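Local coordinates for protein pantothenate synthetase (Francisella tularensis subsp. tularensis, PDB 3N8H) that probably catalyses the ATP-dependent condensation of pantoate with beta-alanine to pantothenate, by way of a pantoyl-adenylate intermediate, at residues 26-31 with 52-57; 150-155 with 252-257. One frame throughout, in Å; residues are numbered along the deposited sequence. Where two conformers were deposited one is given.

Interaction 1. Residues 26-31 with 52-57. With AMP (adenosine monophosphate), chain D.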
# COMPACT_ATOMS: atom_id res chain seq x y z
N ILE A 26 12.10 -17.22 10.03
CA ILE A 26 11.85 -16.01 10.81
C ILE A 26 10.37 -15.90 11.17
O ILE A 26 9.50 -15.91 10.29
CB ILE A 26 12.27 -14.76 10.05
CG1 ILE A 26 13.69 -14.92 9.50
CG2 ILE A 26 12.15 -13.52 10.95
CD1 ILE A 26 14.25 -13.67 8.87
N GLY A 27 10.09 -15.80 12.47
CA GLY A 27 8.75 -15.53 12.94
C GLY A 27 8.59 -14.10 13.45
O GLY A 27 9.48 -13.56 14.12
N PHE A 28 7.47 -13.48 13.14
CA PHE A 28 7.28 -12.08 13.48
C PHE A 28 6.01 -11.87 14.30
O PHE A 28 4.93 -12.32 13.91
CB PHE A 28 7.24 -11.22 12.21
CG PHE A 28 6.92 -9.76 12.47
CD1 PHE A 28 6.06 -9.06 11.61
CD2 PHE A 28 7.46 -9.09 13.55
CE1 PHE A 28 5.76 -7.72 11.84
CE2 PHE A 28 7.17 -7.73 13.79
CZ PHE A 28 6.33 -7.05 12.93
N VAL A 29 6.13 -11.20 15.43
CA VAL A 29 4.94 -10.88 16.23
C VAL A 29 4.81 -9.36 16.42
O VAL A 29 5.47 -8.80 17.27
CB VAL A 29 4.97 -11.58 17.62
CG1 VAL A 29 3.67 -11.26 18.40
CG2 VAL A 29 5.12 -13.12 17.51
N PRO A 30 3.96 -8.69 15.62
CA PRO A 30 3.82 -7.23 15.82
C PRO A 30 2.94 -6.95 17.03
O PRO A 30 1.96 -7.67 17.27
CB PRO A 30 3.12 -6.76 14.52
CG PRO A 30 2.32 -7.98 14.06
CD PRO A 30 3.17 -9.20 14.49
N THR A 31 3.25 -5.91 17.79
CA THR A 31 2.41 -5.55 18.95
C THR A 31 2.52 -4.04 19.13
O THR A 31 3.31 -3.39 18.47
CB THR A 31 2.89 -6.26 20.28
OG1 THR A 31 3.93 -5.50 20.91
CG2 THR A 31 3.43 -7.67 20.01
N VAL A 52 14.34 -17.79 14.35
CA VAL A 52 14.48 -16.40 14.75
C VAL A 52 13.10 -15.80 14.98
O VAL A 52 12.22 -15.89 14.12
CB VAL A 52 15.21 -15.58 13.68
CG1 VAL A 52 15.46 -14.16 14.16
CG2 VAL A 52 16.51 -16.27 13.30
N VAL A 53 12.91 -15.20 16.15
CA VAL A 53 11.66 -14.52 16.45
C VAL A 53 11.95 -13.05 16.64
O VAL A 53 12.89 -12.66 17.35
CB VAL A 53 10.93 -15.11 17.70
CG1 VAL A 53 9.64 -14.31 18.04
CG2 VAL A 53 10.59 -16.57 17.47
N ILE A 54 11.13 -12.26 15.96
CA ILE A 54 11.15 -10.82 16.03
C ILE A 54 9.83 -10.35 16.61
O ILE A 54 8.75 -10.79 16.18
CB ILE A 54 11.25 -10.20 14.61
CG1 ILE A 54 12.54 -10.63 13.91
CG2 ILE A 54 11.10 -8.68 14.66
CD1 ILE A 54 12.59 -10.21 12.44
N VAL A 55 9.91 -9.45 17.57
CA VAL A 55 8.71 -8.83 18.12
C VAL A 55 8.83 -7.33 17.91
O VAL A 55 9.88 -6.75 18.20
CB VAL A 55 8.57 -9.15 19.63
CG1 VAL A 55 7.49 -8.28 20.29
CG2 VAL A 55 8.29 -10.65 19.85
N SER A 56 7.81 -6.70 17.35
CA SER A 56 7.82 -5.24 17.25
C SER A 56 6.95 -4.65 18.37
O SER A 56 6.02 -5.29 18.85
CB SER A 56 7.39 -4.72 15.86
OG SER A 56 6.05 -5.09 15.48
N ILE A 57 7.32 -3.47 18.82
CA ILE A 57 6.51 -2.66 19.70
C ILE A 57 6.50 -1.27 19.11
O ILE A 57 7.54 -0.60 18.99
CB ILE A 57 7.07 -2.62 21.13
CG1 ILE A 57 6.93 -3.99 21.80
CG2 ILE A 57 6.37 -1.52 21.96
CD1 ILE A 57 7.58 -4.04 23.19
P AMP D . -2.16 -5.29 20.15
O1P AMP D . -0.82 -5.13 20.85
O2P AMP D . -3.38 -5.26 21.02
O3P AMP D . -2.29 -4.43 18.94
O5' AMP D . -2.14 -6.85 19.71
C5' AMP D . -1.01 -7.47 19.10
C4' AMP D . -1.35 -8.87 18.66
O4' AMP D . -1.72 -9.66 19.84
C3' AMP D . -2.54 -8.95 17.68
O3' AMP D . -2.33 -10.04 16.77
C2' AMP D . -3.70 -9.28 18.62
O2' AMP D . -4.83 -9.89 18.02
C1' AMP D . -3.01 -10.20 19.63
N9 AMP D . -3.76 -10.31 20.89
C8 AMP D . -4.22 -9.27 21.63
N7 AMP D . -4.91 -9.73 22.71
C5 AMP D . -4.92 -11.09 22.65
C6 AMP D . -5.48 -12.18 23.47
N6 AMP D . -6.18 -11.89 24.58
N1 AMP D . -5.27 -13.45 23.09
C2 AMP D . -4.58 -13.72 21.95
N3 AMP D . -4.04 -12.78 21.15
C4 AMP D . -4.17 -11.46 21.44
O HOH W 1 4.44 -3.16 16.05

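Interaction 2. Residues 150-155 with 252-257. With AMP (adenosine monophosphate), chain D; PRO (proline), chain C.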
# COMPACT_ATOMS: atom_id res chain seq x y z
N GLY A 150 -3.57 -12.64 16.67
CA GLY A 150 -4.58 -13.16 17.57
C GLY A 150 -5.96 -13.14 16.91
O GLY A 150 -6.35 -12.19 16.22
N GLU A 151 -6.71 -14.22 17.11
CA GLU A 151 -8.08 -14.31 16.62
C GLU A 151 -9.00 -13.20 17.20
O GLU A 151 -10.02 -12.81 16.58
CB GLU A 151 -8.63 -15.68 16.98
CG GLU A 151 -10.07 -15.91 16.61
CD GLU A 151 -10.58 -17.21 17.15
OE1 GLU A 151 -11.27 -17.20 18.19
OE2 GLU A 151 -10.27 -18.26 16.53
N LYS A 152 -8.65 -12.69 18.36
CA LYS A 152 -9.50 -11.67 19.00
C LYS A 152 -9.79 -10.49 18.10
O LYS A 152 -10.88 -9.92 18.12
CB LYS A 152 -8.85 -11.17 20.29
CG LYS A 152 -9.83 -10.38 21.15
CD LYS A 152 -9.14 -9.75 22.33
CE LYS A 152 -8.62 -8.40 21.96
NZ LYS A 152 -7.52 -8.02 22.88
N ASP A 153 -8.78 -10.08 17.33
CA ASP A 153 -8.96 -9.00 16.38
C ASP A 153 -9.28 -9.63 15.02
O ASP A 153 -8.45 -9.70 14.10
CB ASP A 153 -7.70 -8.15 16.35
CG ASP A 153 -7.38 -7.56 17.71
OD1 ASP A 153 -8.05 -6.56 18.07
OD2 ASP A 153 -6.48 -8.08 18.41
N TYR A 154 -10.51 -10.14 14.93
CA TYR A 154 -10.92 -11.00 13.81
C TYR A 154 -10.86 -10.33 12.44
O TYR A 154 -10.38 -10.92 11.44
CB TYR A 154 -12.34 -11.51 14.03
CG TYR A 154 -12.64 -12.74 13.23
CD1 TYR A 154 -12.24 -14.00 13.67
CD2 TYR A 154 -13.33 -12.66 12.02
CE1 TYR A 154 -12.51 -15.14 12.94
CE2 TYR A 154 -13.62 -13.80 11.27
CZ TYR A 154 -13.20 -15.04 11.74
OH TYR A 154 -13.47 -16.19 11.02
N GLN A 155 -11.42 -9.13 12.38
CA GLN A 155 -11.43 -8.38 11.12
C GLN A 155 -10.00 -8.01 10.68
O GLN A 155 -9.63 -8.13 9.50
CB GLN A 155 -12.27 -7.14 11.28
CG GLN A 155 -13.76 -7.43 11.30
CD GLN A 155 -14.56 -6.21 11.72
OE1 GLN A 155 -14.63 -5.86 12.91
NE2 GLN A 155 -15.15 -5.52 10.73
N LEU A 252 -13.16 -2.04 25.01
CA LEU A 252 -12.75 -3.44 24.81
C LEU A 252 -13.61 -4.15 23.76
O LEU A 252 -14.78 -3.81 23.59
CB LEU A 252 -12.87 -4.20 26.12
CG LEU A 252 -12.04 -3.64 27.28
CD1 LEU A 252 -12.19 -4.56 28.48
CD2 LEU A 252 -10.56 -3.46 26.86
N ILE A 253 -13.01 -5.13 23.07
CA ILE A 253 -13.71 -5.90 22.05
C ILE A 253 -13.49 -7.38 22.28
O ILE A 253 -12.55 -7.79 23.00
CB ILE A 253 -13.27 -5.53 20.59
CG1 ILE A 253 -12.01 -6.31 20.14
CG2 ILE A 253 -13.08 -4.03 20.44
CD1 ILE A 253 -11.52 -5.97 18.73
N ASP A 254 -14.36 -8.17 21.67
CA ASP A 254 -14.28 -9.62 21.74
C ASP A 254 -15.02 -10.27 20.55
O ASP A 254 -15.92 -9.68 19.94
CB ASP A 254 -14.85 -10.10 23.09
CG ASP A 254 -14.39 -11.50 23.44
OD1 ASP A 254 -13.60 -12.12 22.66
OD2 ASP A 254 -14.85 -12.01 24.49
N ASN A 255 -14.65 -11.50 20.22
CA ASN A 255 -15.48 -12.31 19.36
C ASN A 255 -15.25 -13.77 19.74
O ASN A 255 -14.17 -14.13 20.22
CB ASN A 255 -15.16 -12.04 17.89
CG ASN A 255 -13.93 -12.74 17.46
OD1 ASN A 255 -13.97 -13.92 17.05
ND2 ASN A 255 -12.80 -12.07 17.61
N PHE A 256 -16.27 -14.59 19.58
CA PHE A 256 -16.19 -16.03 19.89
C PHE A 256 -17.28 -16.75 19.11
O PHE A 256 -18.24 -16.12 18.65
CB PHE A 256 -16.35 -16.27 21.41
CG PHE A 256 -17.38 -15.38 22.07
CD1 PHE A 256 -18.74 -15.62 21.90
CD2 PHE A 256 -17.00 -14.28 22.84
CE1 PHE A 256 -19.70 -14.80 22.50
CE2 PHE A 256 -17.96 -13.45 23.44
CZ PHE A 256 -19.32 -13.72 23.26
N LEU A 257 -17.15 -18.07 18.95
CA LEU A 257 -18.20 -18.89 18.35
C LEU A 257 -19.47 -18.81 19.18
O LEU A 257 -19.41 -18.83 20.40
CB LEU A 257 -17.75 -20.34 18.28
CG LEU A 257 -16.59 -20.65 17.33
CD1 LEU A 257 -16.09 -22.07 17.54
CD2 LEU A 257 -17.04 -20.46 15.89
P AMP D . -2.16 -5.29 20.15
O1P AMP D . -0.82 -5.13 20.85
O2P AMP D . -3.38 -5.26 21.02
O3P AMP D . -2.29 -4.43 18.94
O5' AMP D . -2.14 -6.85 19.71
C5' AMP D . -1.01 -7.47 19.10
C4' AMP D . -1.35 -8.87 18.66
O4' AMP D . -1.72 -9.66 19.84
C3' AMP D . -2.54 -8.95 17.68
O3' AMP D . -2.33 -10.04 16.77
C2' AMP D . -3.70 -9.28 18.62
O2' AMP D . -4.83 -9.89 18.02
C1' AMP D . -3.01 -10.20 19.63
N9 AMP D . -3.76 -10.31 20.89
C8 AMP D . -4.22 -9.27 21.63
N7 AMP D . -4.91 -9.73 22.71
C5 AMP D . -4.92 -11.09 22.65
C6 AMP D . -5.48 -12.18 23.47
N6 AMP D . -6.18 -11.89 24.58
N1 AMP D . -5.27 -13.45 23.09
C2 AMP D . -4.58 -13.72 21.95
N3 AMP D . -4.04 -12.78 21.15
C4 AMP D . -4.17 -11.46 21.44
N PRO C . -5.13 -3.37 18.90
CA PRO C . -5.02 -2.36 17.84
C PRO C . -5.61 -1.03 18.31
O PRO C . -6.24 -0.99 19.38
CB PRO C . -5.86 -2.96 16.71
CG PRO C . -5.73 -4.44 16.91
CD PRO C . -5.64 -4.65 18.40
O HOH W 2 -11.57 -14.70 19.82
O HOH W 3 -10.30 -7.06 24.45

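Interaction 1. Residues 26-31 with 52-57
The amide of Gly-27 donates to Val-52 O at 2.7 Å, in a nearly straight bond (170° at the hydrogen). Ile-54 N then donates to Gly-27 O, and Ile-54 O receives Val-29 N. Ser-56 N reaches Val-29 O at a longer 3.1 Å, and this bond is more bent. The two strands are parallel, with segment axes 4.6 Å apart and 13° between their directions.

Ile-26, Phe-28, Ile-54 and Ser-56 share one face. CG of Phe-28 lies anti to the backbone N (chi1 175°), which leans the ring toward strand 52-57. CD2 packs on Ile-54 CG2 at 3.8 Å. Further out, CZ comes 3.2 Å from Ser-56 OG, which lies at the ring edge, with Ser-56 CB also in the ring plane. Pro-30 N lies over one face of the same ring, offset toward the rim. Toward the N-terminal end, Ile-26 CG2 meets the end of Ile-54, CD1, at 3.7 Å.

On the other face Val-29 CB faces Val-55 CG2 at 4.1 Å. At the C-terminal end a water joins Thr-31 O, to which it donates, with Ser-56 OG. In the conformer given, Thr-31 OG1 lies near Ser-56 O, but this bond is doubtful because a second conformer exists. Pro-30 and Thr-31 belong to the AMP pocket here.

The pair belongs to a right-handed beta-alpha-beta unit of a Rossmann-like nucleotide-binding fold, in the HUP clan. Helix 37-49 is its crossover and covers the Val-29 and Val-55 face through Leu-42 and Ile-43. Helix 127-142 covers the opposite face, where Leu-138 touches Phe-28 and Ser-56. Strand 146-150 flanks 26-31, and strand 91-93 flanks 52-57.

Interaction 2. Residues 150-155 with 252-257
Asn-255 points its CB toward residues 150-155. CG follows, between the backbone N and the carbonyl carbon (chi1 78°), and lies 4.0 Å from Tyr-154 CB. ND2 donates to Glu-151 O at 3.1 Å. That acceptor lies in the amide plane, though the donor is tilted from the carbonyl plane. ND2 is also 2.9 Å from Lys-152 O. OD1 sits 3.8 Å from Tyr-154 CD1, the amide and ring planes being 66° apart, and takes a hydrogen bond from Arg-240. The same arginine forms a salt bridge with Glu-151.

Residues 150-155 lead from the end of strand 146-150 through a turn into helix 154-166 of the Rossmann-like domain. Asn-255 lies on an outermost strand, within this chain, of the C-terminal antiparallel sheet, so the contact joins the two at the nucleotide pocket. Gly-150 N donates to AMP O3' at 2.9 Å. Asp-153 faces the AMP O2' hydroxyl through OD2 and the bound proline through OD1, while Ile-253 CD1 approaches OD1 at 3.6 Å. Lys-152 runs past Ile-253 O and bends, bringing NZ 3.1 Å from AMP N7. NZ is hydrogen-bonded to Leu-187 O and Ser-188 OG. A water donates to both Glu-151 OE1 and Asn-255 O.

Overall arrangement
Interaction 1 comes first along the chain and is complete before interaction 2 opens. Their centres are 20 Å apart, and their nearest atoms about 7 Å, without touching. Strand 26-31 sits directly beside strand 146-150 in the parallel sheet, and residues 150-155 carry the chain from the end of that strand into helix 154-166. Interaction 1 thus lies wholly inside the sheet, while interaction 2 reaches from it to the separate antiparallel sheet of strands 230-237, 240-247 and 250-257. Both touch AMP: 26-31 passes near the phosphate end, and 150-155 meets the ribose and base. The nucleotide site therefore draws on neighbouring strand ends and borders the contact between the two sheets.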